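Local coordinates for protein alkane monooxygenase (Geobacillus thermodenitrificans, PDB 3B9O) that belongs to the luciferase-like monooxygenases, which have a TIM-barrel fold, and binds flavin mononucleotide, at residues C282-K287 with E294-F299; W348-V353 with A360-Y365; F375-Y380 with G384-F389. All blocks are in the same frame, centred on the assembly; numbering follows the deposited sequence.

Contact 1 of 3, residues C282-K287 with E294-F299; sequences CVIVGK and EKLNSF
The phenyl ring of F299 meets the strand at its edge, where CD1 of I284 lies near the ring plane, 4.1 Å from F299 CD1. One face of the same ring is occupied from within the helix: the carbonyl oxygen of K295, one turn earlier, sits 3.4 Å above the plane, offset toward the rim. H25 adds an edge-to-face partner from outside the two segments. I284 is the apolar centre, and its two branches divide the work. With CG2 anti to the backbone N and CG1 anti to the carbonyl carbon (chi1 -63°), CG2 rests on K295 CB at 3.6 Å, whereas CD1 is shared by F299 and L296, whose CG is 3.9 Å away and whose side chain crosses that of I284 at about a right angle. A branched aliphatic residue suits this place because it can fill two directions at once. The extended chain of K295 carries NZ to V285 O, a hydrogen bond of 2.7 Å with a C=O...N angle of 165°, and the same ammonium group pairs its charge with D388 in a salt bridge. The V285 side chain, which starts away from helix 289-302, packs on V359 and L392 of helices 356-370 and 384-399. Strand 276-285 passes through a short turn into helix 289-302, and the segments 282-285 and 294-299 lie at 124°, a beta-turn-alpha unit of the kind repeated in TIM barrels.

Contact 2 of 3, residues W348-V353 with A360-Y365; sequences WFKLSV and ADEMQY
S352 and E362 tie strand 350-354, a parallel strand added beside 276-285 of the TIM barrel, to the helix that follows it, 356-370; the axes of 350-353 and 360-365 run at 151°. The serine hydroxyl donates to E362 OE2 in a short bond, 2.5 Å from S352 OG, arriving on the anti side of the carboxylate and 17° out of its plane. Serine suits the place because its short side chain starts toward the helix, with OG anti to the backbone N (chi1 -172°), and can donate to a carboxylate brought up by the glutamate, extended beyond CG. One water bridges the two segments. It accepts a hydrogen bond of 2.9 Å from V353 N and makes weak donations to L351 O and to E362 OE2. The peptide groups it serves lie on the strand edge away from strand 276-285; on the other edge, K350 and S352 have their backbone bonds with C282 and I284. E362 OE2 therefore receives one strong donor and one weak one. K350 adds opposite charge without a salt bridge: its NZ stays 4.4 Å from E362 OE1, which probably still helps to stabilise the carboxylate as an anion. Elsewhere on the helix, D361 is held by salt bridges to K357 and R400, and Q364 NE2 bonds to E368. The lysine chain bends at its second torsion and crosses the glutamate at about a right angle, bringing K350 CE to 3.9 Å from E362 OE2.

Contact 3 of 3, residues F375-Y380 with G384-F389; sequences FNLVQY and GTFVDF
L377 reaches from the strand between two phenylalanines of the helix, and its CD2 methyl touches both, over a face of F389 and alongside F386. Over F389 it stands 3.9 Å from the ring centroid and 26° off the normal, a CH-pi contact displaced toward the rim. The ring takes up this position because F389 CG is anti to its backbone N (chi1 -173°). Against F386 the leucine slides in the opposite direction, L377 CD2 being 3.7 Å from F386 CD2. The F386 ring also turns its edge to the backbone, with L377 O in its plane and 3.5 Å from F386 CE2, so that a carbonyl oxygen faces the weakly positive rim of hydrogens. The Q379 chain lies over one face of this ring in a CH-pi contact through CG, but it is modelled too close to the ring for its exact position to be trusted. Beyond the two segments, F386 packs on L42, L45 and L46 of helix 36-48, and F389 touches I7 and M363. The phenol of Y380 leads away from the helix to L344 O. Strand 374-378 lies between strands 6-12 and 276-285, where the barrel closes on itself. At the turn, T385 faces the backbone of V378 to Y380; its doubtful first torsion sets CG2 beside Y380 N, which is buried without a partner in the model. With leucine and phenylalanine doing most of the work, the joint depends on shape and dispersion rather than on directed polar bonds.

The three contacts come in series along the chain, each joining a strand to the helix that follows it, and their centres lie 11 to 13 Å apart on the same side of the chain's centre. Strand 276-285 of contact 1 pairs with both other strands: 374-378 of contact 3 closes the barrel between 6-12 and 276-285, whereas 350-354 of contact 2 branches from the C-terminal part of 276-285. Y380 packs against C282, I284 and L351, while M363 meets F375 through its backbone oxygen and F389 through its sulfur, so the units interlock beyond the sheet. The side chain of V378 in contact 3 is about 8 Å from the flavin mononucleotide.

Contact 1 of 3, residues C282-K287 with E294-F299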
ATOM      1  N   CYS A 282      -4.999 -10.419   9.061  1.00 15.32           N
ATOM      2  CA  CYS A 282      -4.466 -10.281  10.408  1.00 14.57           C
ATOM      3  C   CYS A 282      -4.210 -11.690  10.937  1.00 16.60           C
ATOM      4  O   CYS A 282      -5.041 -12.587  10.772  1.00 17.01           O
ATOM      5  CB  CYS A 282      -5.446  -9.557  11.334  1.00 22.97           C
ATOM      6  SG  CYS A 282      -6.223  -8.053  10.700  1.00 40.56           S
ATOM      7  N   VAL A 283      -3.034 -11.908  11.516  1.00 12.35           N
ATOM      8  CA  VAL A 283      -2.650 -13.245  11.934  1.00 21.37           C
ATOM      9  C   VAL A 283      -2.354 -13.190  13.428  1.00 20.81           C
ATOM     10  O   VAL A 283      -1.603 -12.328  13.875  1.00 16.37           O
ATOM     11  CB  VAL A 283      -1.392 -13.769  11.161  1.00 18.51           C
ATOM     12  CG1 VAL A 283      -0.884 -15.036  11.804  1.00 14.68           C
ATOM     13  CG2 VAL A 283      -1.727 -13.981   9.626  1.00 13.19           C
ATOM     14  N   ILE A 284      -2.974 -14.084  14.194  1.00 14.77           N
ATOM     15  CA  ILE A 284      -2.637 -14.250  15.594  1.00 15.25           C
ATOM     16  C   ILE A 284      -2.284 -15.725  15.724  1.00 23.92           C
ATOM     17  O   ILE A 284      -3.162 -16.621  15.593  1.00 19.07           O
ATOM     18  CB  ILE A 284      -3.805 -13.900  16.546  1.00 21.58           C
ATOM     19  CG1 ILE A 284      -4.219 -12.423  16.427  1.00 21.62           C
ATOM     20  CG2 ILE A 284      -3.418 -14.270  18.012  1.00 19.76           C
ATOM     21  CD1 ILE A 284      -5.645 -12.120  17.019  1.00 21.29           C
ATOM     22  N   VAL A 285      -1.008 -15.994  15.950  1.00 17.27           N
ATOM     23  CA  VAL A 285      -0.481 -17.354  15.866  1.00 16.82           C
ATOM     24  C   VAL A 285       0.188 -17.800  17.189  1.00 30.13           C
ATOM     25  O   VAL A 285       0.792 -16.983  17.927  1.00 22.21           O
ATOM     26  CB  VAL A 285       0.446 -17.527  14.614  1.00 19.33           C
ATOM     27  CG1 VAL A 285       1.725 -16.686  14.729  1.00 14.96           C
ATOM     28  CG2 VAL A 285       0.797 -19.016  14.343  1.00 11.86           C
ATOM     29  N   GLY A 286       0.052 -19.092  17.495  1.00 18.85           N
ATOM     30  CA  GLY A 286       0.747 -19.702  18.635  1.00 21.24           C
ATOM     31  C   GLY A 286       1.132 -21.139  18.322  1.00 23.15           C
ATOM     32  O   GLY A 286       0.667 -21.733  17.352  1.00 16.92           O
ATOM     33  N   LYS A 287       1.971 -21.713  19.166  1.00 22.67           N
ATOM     34  CA  LYS A 287       2.376 -23.112  19.001  1.00 23.84           C
ATOM     35  C   LYS A 287       1.197 -24.050  19.199  1.00 30.75           C
ATOM     36  O   LYS A 287       1.163 -25.161  18.642  1.00 22.33           O
ATOM     37  CB  LYS A 287       3.511 -23.421  19.971  1.00 26.10           C
ATOM     38  CG  LYS A 287       4.709 -22.519  19.651  1.00 25.64           C
ATOM     39  CD  LYS A 287       5.762 -22.489  20.743  1.00 37.58           C
ATOM     40  CE  LYS A 287       7.058 -23.020  20.189  1.00 58.62           C
ATOM     41  NZ  LYS A 287       6.851 -24.448  19.788  1.00 82.93           N
ATOM     42  N   GLU A 294      -5.023 -17.003  23.678  1.00 21.70           N
ATOM     43  CA  GLU A 294      -4.597 -16.154  24.778  1.00 25.12           C
ATOM     44  C   GLU A 294      -4.189 -14.759  24.285  1.00 29.28           C
ATOM     45  O   GLU A 294      -4.486 -13.753  24.933  1.00 22.64           O
ATOM     46  CB  GLU A 294      -3.454 -16.826  25.518  1.00 22.40           C
ATOM     47  CG  GLU A 294      -2.901 -15.997  26.638  1.00 39.86           C
ATOM     48  CD  GLU A 294      -2.041 -16.822  27.584  1.00 61.05           C
ATOM     49  OE1 GLU A 294      -1.229 -16.237  28.339  1.00 55.80           O
ATOM     50  OE2 GLU A 294      -2.186 -18.067  27.565  1.00 84.54           O
ATOM     51  N   LYS A 295      -3.509 -14.712  23.132  1.00 21.32           N
ATOM     52  CA  LYS A 295      -3.119 -13.453  22.500  1.00 16.84           C
ATOM     53  C   LYS A 295      -4.366 -12.736  22.066  1.00 21.47           C
ATOM     54  O   LYS A 295      -4.517 -11.553  22.330  1.00 22.07           O
ATOM     55  CB  LYS A 295      -2.166 -13.672  21.305  1.00 13.46           C
ATOM     56  CG  LYS A 295      -0.801 -14.162  21.713  1.00 20.93           C
ATOM     57  CD  LYS A 295       0.041 -14.591  20.513  1.00 23.00           C
ATOM     58  CE  LYS A 295       1.278 -15.329  20.983  1.00 28.46           C
ATOM     59  NZ  LYS A 295       2.183 -15.793  19.882  1.00 26.26           N
ATOM     60  N   LEU A 296      -5.269 -13.461  21.400  1.00 23.63           N
ATOM     61  CA  LEU A 296      -6.524 -12.877  20.941  1.00 21.37           C
ATOM     62  C   LEU A 296      -7.284 -12.177  22.064  1.00 22.68           C
ATOM     63  O   LEU A 296      -7.793 -11.062  21.893  1.00 21.88           O
ATOM     64  CB  LEU A 296      -7.422 -13.962  20.290  1.00 27.23           C
ATOM     65  CG  LEU A 296      -8.502 -13.614  19.252  1.00 33.87           C
ATOM     66  CD1 LEU A 296      -9.494 -14.771  19.072  1.00 26.30           C
ATOM     67  CD2 LEU A 296      -9.273 -12.351  19.538  1.00 32.34           C
ATOM     68  N   ASN A 297      -7.390 -12.856  23.201  1.00 22.06           N
ATOM     69  CA  ASN A 297      -8.169 -12.367  24.335  1.00 21.00           C
ATOM     70  C   ASN A 297      -7.493 -11.113  24.953  1.00 34.69           C
ATOM     71  O   ASN A 297      -8.177 -10.179  25.406  1.00 25.08           O
ATOM     72  CB  ASN A 297      -8.392 -13.500  25.367  1.00 34.18           C
ATOM     73  CG  ASN A 297      -9.346 -14.482  24.893  1.00 37.73           C
ATOM     74  N   SER A 298      -6.160 -11.092  24.930  1.00 29.47           N
ATOM     75  CA  SER A 298      -5.367  -9.933  25.370  1.00 20.97           C
ATOM     76  C   SER A 298      -5.585  -8.689  24.519  1.00 27.47           C
ATOM     77  O   SER A 298      -5.766  -7.582  25.062  1.00 29.69           O
ATOM     78  CB  SER A 298      -3.880 -10.288  25.401  1.00 36.80           C
ATOM     79  OG  SER A 298      -3.136  -9.245  26.016  1.00 28.22           O
ATOM     80  N   PHE A 299      -5.598  -8.863  23.194  1.00 22.59           N
ATOM     81  CA  PHE A 299      -5.790  -7.741  22.264  1.00 28.62           C
ATOM     82  C   PHE A 299      -7.203  -7.219  22.331  1.00 26.09           C
ATOM     83  O   PHE A 299      -7.437  -6.030  22.187  1.00 25.57           O
ATOM     84  CB  PHE A 299      -5.476  -8.120  20.810  1.00 23.16           C
ATOM     85  CG  PHE A 299      -4.063  -8.615  20.576  1.00 31.91           C
ATOM     86  CD1 PHE A 299      -3.792  -9.443  19.500  1.00 26.37           C
ATOM     87  CD2 PHE A 299      -3.017  -8.265  21.426  1.00 26.53           C
ATOM     88  CE1 PHE A 299      -2.500  -9.901  19.261  1.00 22.60           C
ATOM     89  CE2 PHE A 299      -1.723  -8.724  21.199  1.00 33.90           C
ATOM     90  CZ  PHE A 299      -1.460  -9.540  20.106  1.00 20.74           C
TER

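Contact 2 of 3, residues W348-V353 with A360-Y365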
ATOM      1  N   TRP A 348     -12.496  -5.299   7.338  1.00 31.46           N
ATOM      2  CA  TRP A 348     -12.665  -5.872   5.994  1.00 33.70           C
ATOM      3  C   TRP A 348     -11.501  -6.784   5.528  1.00 32.36           C
ATOM      4  O   TRP A 348     -11.337  -7.019   4.320  1.00 35.68           O
ATOM      5  CB  TRP A 348     -13.040  -4.801   4.952  1.00 43.54           C
ATOM      6  CG  TRP A 348     -13.984  -5.339   3.827  1.00 73.73           C
ATOM      7  CD1 TRP A 348     -14.770  -6.487   3.871  1.00 63.77           C
ATOM      8  CD2 TRP A 348     -14.250  -4.728   2.544  1.00 55.13           C
ATOM      9  NE1 TRP A 348     -15.478  -6.626   2.688  1.00 81.35           N
ATOM     10  CE2 TRP A 348     -15.186  -5.566   1.862  1.00 70.64           C
ATOM     11  CE3 TRP A 348     -13.781  -3.569   1.899  1.00 48.17           C
ATOM     12  CZ2 TRP A 348     -15.661  -5.275   0.567  1.00 51.23           C
ATOM     13  CZ3 TRP A 348     -14.253  -3.279   0.610  1.00 70.43           C
ATOM     14  CH2 TRP A 348     -15.191  -4.134  -0.039  1.00 66.22           C
ATOM     15  N   PHE A 349     -10.719  -7.279   6.500  1.00 26.19           N
ATOM     16  CA  PHE A 349      -9.643  -8.257   6.294  1.00 26.61           C
ATOM     17  C   PHE A 349      -9.922  -9.568   7.018  1.00 22.13           C
ATOM     18  O   PHE A 349     -10.485  -9.591   8.112  1.00 28.58           O
ATOM     19  CB  PHE A 349      -8.304  -7.701   6.812  1.00 29.33           C
ATOM     20  CG  PHE A 349      -7.921  -6.385   6.202  1.00 38.32           C
ATOM     21  CD1 PHE A 349      -7.842  -6.237   4.800  1.00 71.54           C
ATOM     22  CD2 PHE A 349      -7.662  -5.284   7.002  1.00 39.48           C
ATOM     23  CE1 PHE A 349      -7.492  -5.010   4.200  1.00 26.40           C
ATOM     24  CE2 PHE A 349      -7.296  -4.038   6.404  1.00 55.82           C
ATOM     25  CZ  PHE A 349      -7.214  -3.916   5.001  1.00 34.99           C
ATOM     26  N   LYS A 350      -9.498 -10.659   6.412  1.00 21.32           N
ATOM     27  CA  LYS A 350      -9.459 -11.954   7.078  1.00 24.83           C
ATOM     28  C   LYS A 350      -8.678 -11.892   8.422  1.00 33.30           C
ATOM     29  O   LYS A 350      -7.571 -11.339   8.509  1.00 18.59           O
ATOM     30  CB  LYS A 350      -8.848 -13.006   6.126  1.00 24.31           C
ATOM     31  CG  LYS A 350      -8.562 -14.380   6.731  1.00 25.04           C
ATOM     32  CD  LYS A 350      -9.815 -15.167   6.869  1.00 29.54           C
ATOM     33  CE  LYS A 350      -9.563 -16.637   7.207  1.00 31.91           C
ATOM     34  NZ  LYS A 350     -10.898 -17.350   7.071  1.00 24.89           N
ATOM     35  N   LEU A 351      -9.275 -12.472   9.460  1.00 20.95           N
ATOM     36  CA  LEU A 351      -8.554 -12.759  10.703  1.00 26.96           C
ATOM     37  C   LEU A 351      -8.252 -14.251  10.819  1.00 23.93           C
ATOM     38  O   LEU A 351      -9.172 -15.078  10.871  1.00 25.25           O
ATOM     39  CB  LEU A 351      -9.335 -12.268  11.930  1.00 24.41           C
ATOM     40  CG  LEU A 351      -8.704 -12.646  13.276  1.00 28.47           C
ATOM     41  CD1 LEU A 351      -7.238 -12.194  13.387  1.00 20.05           C
ATOM     42  CD2 LEU A 351      -9.548 -12.121  14.460  1.00 26.24           C
ATOM     43  N   SER A 352      -6.974 -14.605  10.828  1.00 16.15           N
ATOM     44  CA  SER A 352      -6.595 -16.001  11.037  1.00 19.55           C
ATOM     45  C   SER A 352      -5.973 -16.228  12.445  1.00 24.21           C
ATOM     46  O   SER A 352      -4.945 -15.643  12.794  1.00 20.46           O
ATOM     47  CB  SER A 352      -5.678 -16.485   9.895  1.00 20.81           C
ATOM     48  OG  SER A 352      -5.454 -17.882   9.996  1.00 20.73           O
ATOM     49  N   VAL A 353      -6.589 -17.100  13.246  1.00 18.12           N
ATOM     50  CA  VAL A 353      -6.139 -17.314  14.611  1.00 18.00           C
ATOM     51  C   VAL A 353      -5.860 -18.796  14.831  1.00 22.35           C
ATOM     52  O   VAL A 353      -6.719 -19.625  14.541  1.00 19.32           O
ATOM     53  CB  VAL A 353      -7.217 -16.877  15.617  1.00 18.70           C
ATOM     54  CG1 VAL A 353      -6.691 -17.055  17.090  1.00 17.10           C
ATOM     55  CG2 VAL A 353      -7.669 -15.469  15.332  1.00 16.50           C
ATOM     56  N   ALA A 360      -1.377 -21.068   7.782  1.00 15.43           N
ATOM     57  CA  ALA A 360      -0.897 -21.402   6.470  1.00 15.86           C
ATOM     58  C   ALA A 360      -1.985 -22.024   5.586  1.00 23.01           C
ATOM     59  O   ALA A 360      -2.117 -21.681   4.371  1.00 13.67           O
ATOM     60  CB  ALA A 360       0.314 -22.352   6.596  1.00 16.76           C
ATOM     61  N   ASP A 361      -2.728 -22.973   6.173  1.00 13.32           N
ATOM     62  CA  ASP A 361      -3.926 -23.545   5.492  1.00 16.46           C
ATOM     63  C   ASP A 361      -4.903 -22.474   4.978  1.00 16.16           C
ATOM     64  O   ASP A 361      -5.342 -22.509   3.805  1.00 15.30           O
ATOM     65  CB  ASP A 361      -4.679 -24.551   6.399  1.00 12.40           C
ATOM     66  CG  ASP A 361      -3.906 -25.848   6.617  1.00 15.12           C
ATOM     67  OD1 ASP A 361      -2.985 -26.143   5.833  1.00 14.89           O
ATOM     68  OD2 ASP A 361      -4.202 -26.586   7.594  1.00 20.59           O
ATOM     69  N   GLU A 362      -5.219 -21.524   5.847  1.00 12.64           N
ATOM     70  CA  GLU A 362      -6.182 -20.461   5.506  1.00 13.60           C
ATOM     71  C   GLU A 362      -5.620 -19.496   4.490  1.00 12.56           C
ATOM     72  O   GLU A 362      -6.324 -19.091   3.570  1.00 14.77           O
ATOM     73  CB  GLU A 362      -6.688 -19.751   6.770  1.00 20.39           C
ATOM     74  CG  GLU A 362      -7.433 -20.751   7.645  1.00 15.23           C
ATOM     75  CD  GLU A 362      -8.091 -20.133   8.853  1.00 31.14           C
ATOM     76  OE1 GLU A 362      -9.147 -20.676   9.265  1.00 33.07           O
ATOM     77  OE2 GLU A 362      -7.579 -19.126   9.400  1.00 27.83           O
ATOM     78  N   MET A 363      -4.333 -19.173   4.618  1.00 15.84           N
ATOM     79  CA  MET A 363      -3.654 -18.379   3.590  1.00 12.51           C
ATOM     80  C   MET A 363      -3.659 -19.070   2.257  1.00 14.33           C
ATOM     81  O   MET A 363      -3.994 -18.476   1.229  1.00 13.33           O
ATOM     82  CB  MET A 363      -2.242 -18.052   4.033  1.00 14.96           C
ATOM     83  CG  MET A 363      -2.212 -17.119   5.299  1.00 14.61           C
ATOM     84  SD  MET A 363      -0.489 -16.790   5.796  1.00 20.27           S
ATOM     85  CE  MET A 363       0.125 -15.865   4.407  1.00 21.35           C
ATOM     86  N   GLN A 364      -3.287 -20.340   2.279  1.00 13.51           N
ATOM     87  CA  GLN A 364      -3.234 -21.157   1.083  1.00 21.57           C
ATOM     88  C   GLN A 364      -4.630 -21.268   0.424  1.00 20.00           C
ATOM     89  O   GLN A 364      -4.741 -21.217  -0.803  1.00 16.13           O
ATOM     90  CB  GLN A 364      -2.593 -22.519   1.409  1.00 13.42           C
ATOM     91  CG  GLN A 364      -2.613 -23.535   0.241  1.00 13.33           C
ATOM     92  CD  GLN A 364      -1.967 -24.846   0.608  1.00 17.07           C
ATOM     93  OE1 GLN A 364      -1.688 -25.128   1.789  1.00 22.54           O
ATOM     94  NE2 GLN A 364      -1.741 -25.678  -0.397  1.00 26.18           N
ATOM     95  N   TYR A 365      -5.693 -21.350   1.244  1.00 15.10           N
ATOM     96  CA  TYR A 365      -7.062 -21.487   0.720  1.00 18.73           C
ATOM     97  C   TYR A 365      -7.451 -20.269  -0.122  1.00 13.22           C
ATOM     98  O   TYR A 365      -7.972 -20.391  -1.223  1.00 15.10           O
ATOM     99  CB  TYR A 365      -8.048 -21.655   1.879  1.00 21.29           C
ATOM    100  CG  TYR A 365      -9.362 -22.264   1.426  1.00 25.03           C
ATOM    101  CD1 TYR A 365     -10.539 -21.508   1.435  1.00 17.09           C
ATOM    102  CD2 TYR A 365      -9.413 -23.581   0.926  1.00 14.53           C
ATOM    103  CE1 TYR A 365     -11.755 -22.094   1.023  1.00 20.39           C
ATOM    104  CE2 TYR A 365     -10.656 -24.170   0.516  1.00 12.02           C
ATOM    105  CZ  TYR A 365     -11.797 -23.396   0.583  1.00 17.03           C
ATOM    106  OH  TYR A 365     -13.003 -23.888   0.183  1.00 17.76           O
TER
HETATM  107  O   HOH W   1      -9.085 -18.206  12.254  1.00 26.51           O

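Contact 3 of 3, residues F375-Y380 with G384-F389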
ATOM      1  N   PHE A 375      -0.422 -11.164   0.317  1.00 13.35           N
ATOM      2  CA  PHE A 375      -1.107 -10.555   1.433  1.00 16.46           C
ATOM      3  C   PHE A 375      -0.372  -9.325   1.945  1.00 13.61           C
ATOM      4  O   PHE A 375       0.878  -9.286   1.983  1.00 16.07           O
ATOM      5  CB  PHE A 375      -1.249 -11.559   2.611  1.00 12.26           C
ATOM      6  CG  PHE A 375      -2.097 -12.767   2.283  1.00 14.46           C
ATOM      7  CD1 PHE A 375      -1.519 -13.886   1.687  1.00 16.31           C
ATOM      8  CD2 PHE A 375      -3.464 -12.758   2.522  1.00 16.76           C
ATOM      9  CE1 PHE A 375      -2.279 -15.011   1.372  1.00 19.92           C
ATOM     10  CE2 PHE A 375      -4.240 -13.893   2.241  1.00 17.49           C
ATOM     11  CZ  PHE A 375      -3.636 -15.013   1.650  1.00 21.61           C
ATOM     12  N   ASN A 376      -1.149  -8.356   2.401  1.00 12.98           N
ATOM     13  CA  ASN A 376      -0.598  -7.319   3.274  1.00 13.09           C
ATOM     14  C   ASN A 376      -0.901  -7.738   4.701  1.00 13.43           C
ATOM     15  O   ASN A 376      -2.091  -7.870   5.065  1.00 13.09           O
ATOM     16  CB  ASN A 376      -1.221  -5.952   3.029  1.00 17.03           C
ATOM     17  CG  ASN A 376      -0.614  -5.221   1.873  1.00 30.36           C
ATOM     18  OD1 ASN A 376       0.368  -5.652   1.266  1.00 21.91           O
ATOM     19  ND2 ASN A 376      -1.216  -4.070   1.546  1.00 37.56           N
ATOM     20  N   LEU A 377       0.147  -8.000   5.477  1.00 10.15           N
ATOM     21  CA  LEU A 377      -0.017  -8.405   6.863  1.00 17.09           C
ATOM     22  C   LEU A 377      -0.273  -7.192   7.803  1.00 12.79           C
ATOM     23  O   LEU A 377       0.603  -6.338   8.029  1.00 13.77           O
ATOM     24  CB  LEU A 377       1.161  -9.279   7.328  1.00 12.32           C
ATOM     25  CG  LEU A 377       1.184  -9.787   8.787  1.00 20.42           C
ATOM     26  CD1 LEU A 377      -0.031 -10.654   9.130  1.00 19.48           C
ATOM     27  CD2 LEU A 377       2.462 -10.573   9.029  1.00 14.87           C
ATOM     28  N   VAL A 378      -1.485  -7.182   8.355  1.00 14.10           N
ATOM     29  CA  VAL A 378      -1.984  -6.157   9.229  1.00 18.96           C
ATOM     30  C   VAL A 378      -1.529  -6.469  10.665  1.00 17.91           C
ATOM     31  O   VAL A 378      -1.574  -7.642  11.102  1.00 14.16           O
ATOM     32  CB  VAL A 378      -3.561  -6.095   9.173  1.00 19.22           C
ATOM     33  CG1 VAL A 378      -4.107  -4.968  10.076  1.00 22.02           C
ATOM     34  CG2 VAL A 378      -4.054  -5.908   7.709  1.00 15.96           C
ATOM     35  N   GLN A 379      -1.113  -5.428  11.390  1.00 11.95           N
ATOM     36  CA  GLN A 379      -0.622  -5.586  12.763  1.00 29.79           C
ATOM     37  C   GLN A 379      -1.690  -5.331  13.834  1.00 18.69           C
ATOM     38  O   GLN A 379      -2.466  -4.402  13.719  1.00 15.09           O
ATOM     39  CB  GLN A 379       0.533  -4.619  13.009  1.00 21.06           C
ATOM     40  CG  GLN A 379       1.722  -4.805  12.048  1.00 16.14           C
ATOM     41  CD  GLN A 379       2.780  -3.743  12.295  1.00 14.83           C
ATOM     42  OE1 GLN A 379       2.879  -2.771  11.545  1.00 17.22           O
ATOM     43  NE2 GLN A 379       3.541  -3.899  13.354  1.00 11.22           N
ATOM     44  N   TYR A 380      -1.691  -6.157  14.873  1.00 14.71           N
ATOM     45  CA  TYR A 380      -2.398  -5.842  16.105  1.00 19.31           C
ATOM     46  C   TYR A 380      -1.430  -5.265  17.135  1.00 25.53           C
ATOM     47  O   TYR A 380      -1.818  -4.425  17.944  1.00 20.95           O
ATOM     48  CB  TYR A 380      -3.036  -7.088  16.721  1.00 17.36           C
ATOM     49  CG  TYR A 380      -4.254  -7.607  16.010  1.00 26.34           C
ATOM     50  CD1 TYR A 380      -5.386  -6.816  15.834  1.00 63.21           C
ATOM     51  CD2 TYR A 380      -4.302  -8.926  15.571  1.00 59.14           C
ATOM     52  CE1 TYR A 380      -6.545  -7.315  15.183  1.00 28.51           C
ATOM     53  CE2 TYR A 380      -5.447  -9.438  14.929  1.00 43.76           C
ATOM     54  CZ  TYR A 380      -6.565  -8.617  14.748  1.00 45.37           C
ATOM     55  OH  TYR A 380      -7.689  -9.104  14.101  1.00 51.54           O
ATOM     56  N   GLY A 384       5.206  -7.602  17.782  1.00 18.19           N
ATOM     57  CA  GLY A 384       4.720  -8.942  18.053  1.00 14.60           C
ATOM     58  C   GLY A 384       4.032  -9.620  16.865  1.00 19.73           C
ATOM     59  O   GLY A 384       4.326 -10.784  16.558  1.00 21.71           O
ATOM     60  N   THR A 385       3.102  -8.951  16.185  1.00 18.90           N
ATOM     61  CA  THR A 385       2.505  -9.703  15.044  1.00 24.18           C
ATOM     62  C   THR A 385       3.530 -10.144  14.011  1.00 14.28           C
ATOM     63  O   THR A 385       3.513 -11.287  13.605  1.00 14.40           O
ATOM     64  CB  THR A 385       1.115  -9.218  14.456  1.00 29.04           C
ATOM     65  OG1 THR A 385       1.013  -9.210  12.992  1.00 27.14           O
ATOM     66  CG2 THR A 385       0.541  -8.130  15.113  1.00  8.44           C
ATOM     67  N   PHE A 386       4.430  -9.248  13.615  1.00 14.83           N
ATOM     68  CA  PHE A 386       5.445  -9.602  12.619  1.00 19.18           C
ATOM     69  C   PHE A 386       6.418 -10.667  13.162  1.00 16.88           C
ATOM     70  O   PHE A 386       6.781 -11.621  12.460  1.00 13.33           O
ATOM     71  CB  PHE A 386       6.214  -8.352  12.161  1.00 14.00           C
ATOM     72  CG  PHE A 386       5.393  -7.363  11.345  1.00 14.82           C
ATOM     73  CD1 PHE A 386       5.747  -6.018  11.344  1.00 15.69           C
ATOM     74  CD2 PHE A 386       4.326  -7.774  10.529  1.00 16.75           C
ATOM     75  CE1 PHE A 386       5.060  -5.086  10.550  1.00 15.74           C
ATOM     76  CE2 PHE A 386       3.583  -6.832   9.770  1.00 11.90           C
ATOM     77  CZ  PHE A 386       3.959  -5.493   9.762  1.00  8.11           C
ATOM     78  N   VAL A 387       6.868 -10.494  14.406  1.00 13.06           N
ATOM     79  CA  VAL A 387       7.783 -11.459  15.035  1.00 17.37           C
ATOM     80  C   VAL A 387       7.176 -12.883  15.107  1.00 19.65           C
ATOM     81  O   VAL A 387       7.806 -13.861  14.711  1.00 15.99           O
ATOM     82  CB  VAL A 387       8.207 -10.979  16.478  1.00 18.60           C
ATOM     83  CG1 VAL A 387       8.934 -12.129  17.252  1.00 19.84           C
ATOM     84  CG2 VAL A 387       9.101  -9.713  16.385  1.00 13.95           C
ATOM     85  N   ASP A 388       5.950 -12.987  15.613  1.00 16.53           N
ATOM     86  CA  ASP A 388       5.264 -14.290  15.653  1.00 10.78           C
ATOM     87  C   ASP A 388       5.072 -14.880  14.256  1.00 16.89           C
ATOM     88  O   ASP A 388       5.231 -16.084  14.062  1.00 15.05           O
ATOM     89  CB  ASP A 388       3.886 -14.140  16.274  1.00 12.57           C
ATOM     90  CG  ASP A 388       3.930 -13.877  17.760  1.00 21.84           C
ATOM     91  OD1 ASP A 388       5.038 -13.947  18.345  1.00 21.04           O
ATOM     92  OD2 ASP A 388       2.858 -13.524  18.324  1.00 20.92           O
ATOM     93  N   PHE A 389       4.718 -14.029  13.287  1.00 16.22           N
ATOM     94  CA  PHE A 389       4.547 -14.492  11.913  1.00 15.01           C
ATOM     95  C   PHE A 389       5.870 -15.083  11.378  1.00 16.52           C
ATOM     96  O   PHE A 389       5.894 -16.171  10.801  1.00 17.43           O
ATOM     97  CB  PHE A 389       4.078 -13.360  10.978  1.00 14.10           C
ATOM     98  CG  PHE A 389       3.733 -13.841   9.581  1.00 14.76           C
ATOM     99  CD1 PHE A 389       4.703 -13.810   8.565  1.00 13.78           C
ATOM    100  CD2 PHE A 389       2.458 -14.374   9.294  1.00 18.73           C
ATOM    101  CE1 PHE A 389       4.396 -14.267   7.255  1.00 15.42           C
ATOM    102  CE2 PHE A 389       2.134 -14.832   7.988  1.00 14.26           C
ATOM    103  CZ  PHE A 389       3.112 -14.790   6.977  1.00 21.79           C
TER